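Side-chain contact in Cel44C (Paenibacillus polymyxa, PDB 2YIH), which hydrolyses the beta-1,4-glucan backbone of xyloglucan and probably of cellulose as a family 44 endo-glycosidase, this chain being its family 44 catalytic part: residues Ser94-Ser99 against Asn168-Ala173. The protein carries 8 engineered substitutions. Sequence-based numbering, arbitrary orientation.
With EDO (1,2-ethanediol), chain N.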
ATOM      1  N   SER A  94      11.747 -10.530  13.639  1.00  9.42           N
ATOM      2  CA  SER A  94      12.640 -10.685  12.499  1.00 10.00           C
ATOM      3  C   SER A  94      12.268  -9.687  11.369  1.00  9.34           C
ATOM      4  O   SER A  94      13.147  -9.069  10.747  1.00  9.69           O
ATOM      5  CB  SER A  94      12.642 -12.153  12.015  1.00 10.63           C
ATOM      6  OG  SER A  94      13.539 -12.311  10.909  1.00 12.27           O
ATOM      7  N   PHE A  95      10.970  -9.508  11.156  1.00  9.14           N
ATOM      8  CA  PHE A  95      10.462  -8.552  10.163  1.00  8.85           C
ATOM      9  C   PHE A  95      10.942  -7.145  10.534  1.00  9.00           C
ATOM     10  O   PHE A  95      11.469  -6.404   9.697  1.00  9.92           O
ATOM     11  CB  PHE A  95       8.911  -8.614  10.140  1.00  8.42           C
ATOM     12  CG  PHE A  95       8.259  -7.496   9.343  1.00  8.62           C
ATOM     13  CD1 PHE A  95       8.263  -7.522   7.944  1.00  8.84           C
ATOM     14  CD2 PHE A  95       7.697  -6.398   9.993  1.00  8.49           C
ATOM     15  CE1 PHE A  95       7.617  -6.494   7.208  1.00  8.67           C
ATOM     16  CE2 PHE A  95       7.142  -5.326   9.287  1.00  8.63           C
ATOM     17  CZ  PHE A  95       7.099  -5.377   7.886  1.00  8.46           C
ATOM     18  N   HIS A  96      10.747  -6.754  11.785  1.00  8.82           N
ATOM     19  CA  HIS A  96      11.070  -5.381  12.170  1.00  8.88           C
ATOM     20  C   HIS A  96      12.589  -5.185  12.216  1.00  8.97           C
ATOM     21  O   HIS A  96      13.072  -4.141  11.840  1.00  9.13           O
ATOM     22  CB  HIS A  96      10.475  -5.020  13.527  1.00  9.14           C
ATOM     23  CG  HIS A  96      10.636  -3.577  13.876  1.00  9.48           C
ATOM     24  ND1 HIS A  96      10.266  -2.568  13.011  1.00  9.21           N
ATOM     25  CD2 HIS A  96      11.165  -2.971  14.967  1.00  9.29           C
ATOM     26  CE1 HIS A  96      10.538  -1.396  13.566  1.00  9.80           C
ATOM     27  NE2 HIS A  96      11.079  -1.612  14.758  1.00  9.63           N
ATOM     28  N   ASP A  97      13.335  -6.208  12.614  1.00  9.35           N
ATOM     29  CA  ASP A  97      14.810  -6.098  12.573  1.00 10.09           C
ATOM     30  C   ASP A  97      15.262  -5.768  11.144  1.00 10.28           C
ATOM     31  O   ASP A  97      16.228  -5.005  10.949  1.00  9.98           O
ATOM     32  CB  ASP A  97      15.479  -7.408  13.023  1.00 10.59           C
ATOM     33  CG  ASP A  97      15.429  -7.630  14.535  1.00 11.45           C
ATOM     34  OD1 ASP A  97      15.054  -6.723  15.324  1.00 11.37           O
ATOM     35  OD2 ASP A  97      15.808  -8.759  14.946  1.00 12.26           O
ATOM     36  N   GLN A  98      14.628  -6.399  10.165  1.00 10.77           N
ATOM     37  CA  GLN A  98      14.922  -6.116   8.771  1.00 12.02           C
ATOM     38  C   GLN A  98      14.544  -4.672   8.398  1.00 12.35           C
ATOM     39  O   GLN A  98      15.308  -3.989   7.703  1.00 11.60           O
ATOM     40  CB  GLN A  98      14.279  -7.151   7.843  1.00 14.08           C
ATOM     41  CG  GLN A  98      14.683  -6.980   6.372  1.00 18.10           C
ATOM     42  CD  GLN A  98      16.134  -7.427   6.066  1.00 20.01           C
ATOM     43  OE1 GLN A  98      16.971  -7.598   6.964  1.00 24.40           O
ATOM     44  NE2 GLN A  98      16.426  -7.605   4.788  1.00 21.94           N
ATOM     45  N   SER A  99      13.399  -4.187   8.886  1.00 11.17           N
ATOM     46  CA  SER A  99      13.048  -2.779   8.656  1.00 11.61           C
ATOM     47  C   SER A  99      14.118  -1.841   9.227  1.00 12.17           C
ATOM     48  O   SER A  99      14.451  -0.819   8.606  1.00 11.50           O
ATOM     49  CB  SER A  99      11.692  -2.419   9.273  1.00 11.54           C
ATOM     50  OG  SER A  99      10.644  -2.937   8.466  1.00 10.77           O
ATOM     51  N   ASN A 168       9.049  -3.115  24.695  1.00 12.31           N
ATOM     52  CA  ASN A 168      10.150  -3.483  25.584  1.00 12.82           C
ATOM     53  C   ASN A 168      11.447  -3.699  24.777  1.00 13.90           C
ATOM     54  O   ASN A 168      12.550  -3.327  25.221  1.00 14.00           O
ATOM     55  CB  ASN A 168       9.785  -4.750  26.374  1.00 13.25           C
ATOM     56  CG  ASN A 168      10.952  -5.293  27.182  1.00 14.30           C
ATOM     57  OD1 ASN A 168      11.628  -6.226  26.761  1.00 15.87           O
ATOM     58  ND2 ASN A 168      11.212  -4.675  28.317  1.00 14.23           N
ATOM     59  N   LYS A 169      11.321  -4.284  23.590  1.00 12.86           N
ATOM     60  CA  LYS A 169      12.488  -4.569  22.767  1.00 13.42           C
ATOM     61  C   LYS A 169      13.007  -3.337  22.000  1.00 12.51           C
ATOM     62  O   LYS A 169      14.243  -3.156  21.822  1.00 13.02           O
ATOM     63  CB  LYS A 169      12.167  -5.714  21.790  1.00 13.62           C
ATOM     64  CG  LYS A 169      13.360  -6.206  20.989  1.00 15.71           C
ATOM     65  CD  LYS A 169      13.022  -7.491  20.255  1.00 16.40           C
ATOM     66  CE  LYS A 169      14.046  -7.831  19.180  1.00 17.52           C
ATOM     67  NZ  LYS A 169      15.343  -8.330  19.737  1.00 19.48           N
ATOM     68  N   TYR A 170      12.083  -2.518  21.495  1.00 11.67           N
ATOM     69  CA  TYR A 170      12.421  -1.530  20.463  1.00 11.94           C
ATOM     70  C   TYR A 170      12.229  -0.095  20.892  1.00 12.41           C
ATOM     71  O   TYR A 170      12.601   0.818  20.158  1.00 14.73           O
ATOM     72  CB  TYR A 170      11.557  -1.752  19.228  1.00 10.70           C
ATOM     73  CG  TYR A 170      11.866  -3.066  18.530  1.00 10.58           C
ATOM     74  CD1 TYR A 170      13.120  -3.309  17.952  1.00 10.24           C
ATOM     75  CD2 TYR A 170      10.897  -4.040  18.413  1.00 10.30           C
ATOM     76  CE1 TYR A 170      13.402  -4.527  17.331  1.00 10.07           C
ATOM     77  CE2 TYR A 170      11.158  -5.251  17.756  1.00 10.87           C
ATOM     78  CZ  TYR A 170      12.414  -5.494  17.226  1.00 10.39           C
ATOM     79  OH  TYR A 170      12.653  -6.674  16.532  1.00 11.10           O
ATOM     80  N   GLY A 171      11.565   0.102  22.030  1.00 12.74           N
ATOM     81  CA  GLY A 171      11.059   1.423  22.411  1.00 12.86           C
ATOM     82  C   GLY A 171       9.734   1.756  21.748  1.00 13.30           C
ATOM     83  O   GLY A 171       9.181   0.939  20.971  1.00 13.10           O
ATOM     84  N   THR A 172       9.218   2.957  22.016  1.00 12.60           N
ATOM     85  CA  THR A 172       7.917   3.335  21.466  1.00 12.63           C
ATOM     86  C   THR A 172       8.022   3.843  20.025  1.00 12.30           C
ATOM     87  O   THR A 172       9.116   4.155  19.528  1.00 11.95           O
ATOM     88  CB  THR A 172       7.243   4.408  22.314  1.00 13.33           C
ATOM     89  OG1 THR A 172       8.057   5.591  22.318  1.00 14.10           O
ATOM     90  CG2 THR A 172       7.047   3.920  23.739  1.00 13.83           C
ATOM     91  N   ALA A 173       6.874   3.967  19.370  1.00 12.47           N
ATOM     92  CA  ALA A 173       6.803   4.438  17.987  1.00 13.09           C
ATOM     93  C   ALA A 173       7.521   5.768  17.763  1.00 14.23           C
ATOM     94  O   ALA A 173       8.057   6.013  16.679  1.00 14.19           O
ATOM     95  CB  ALA A 173       5.339   4.570  17.554  1.00 12.65           C
TER
HETATM   96  C1  EDO N1531      14.190 -12.521  16.075  1.00 30.88           C
HETATM   97  O1  EDO N1531      14.149 -11.087  16.070  1.00 25.75           O
HETATM   98  C2  EDO N1531      14.928 -13.100  14.869  1.00 31.75           C
HETATM   99  O2  EDO N1531      14.390 -14.417  14.651  1.00 34.41           O
HETATM  100  O   HOH W   1      16.874  -9.082  17.521  1.00 29.48           O
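Tyr-170 lies between two unlike neighbours: the edge of His-96 on one ring face and CG of Lys-169, its neighbour in sequence, over the centre of the other. The aromatic pair is T-shaped, with planes 85° apart and centroids separated by 4.5 Å; CD2 of His-96 stands over the middle of the phenol ring, 3.6 Å from Tyr-170 CD1. With its CG anti to the backbone N (chi1 -173°), His-96 reaches out from its helix, and both ring nitrogens are bound elsewhere, ND1 to Ser-106 OG and NE2 to the carbonyl of Ala-177, which fixes the ring's rotation; a histidine suits this place because it offers a C-H edge to the phenol while both nitrogens find partners. The two segments belong to helices 90-102 and 159-170, which flank the closed eight-stranded parallel barrel of this TIM-barrel domain.

Polar contacts gather at the far end of the phenol. Tyr-170 OH donates to Asp-97 OD1 at 2.7 Å, coming from above the carboxylate plane. A water bridges the other oxygen to Lys-169, 2.8 Å from both Asp-97 OD2 and Lys-169 NZ, while ethanediol, probably from the crystallisation liquor, also donates to OD2. A phenylalanine in place of Tyr-170 would probably leave Asp-97 OD1 without its hydroxyl donor.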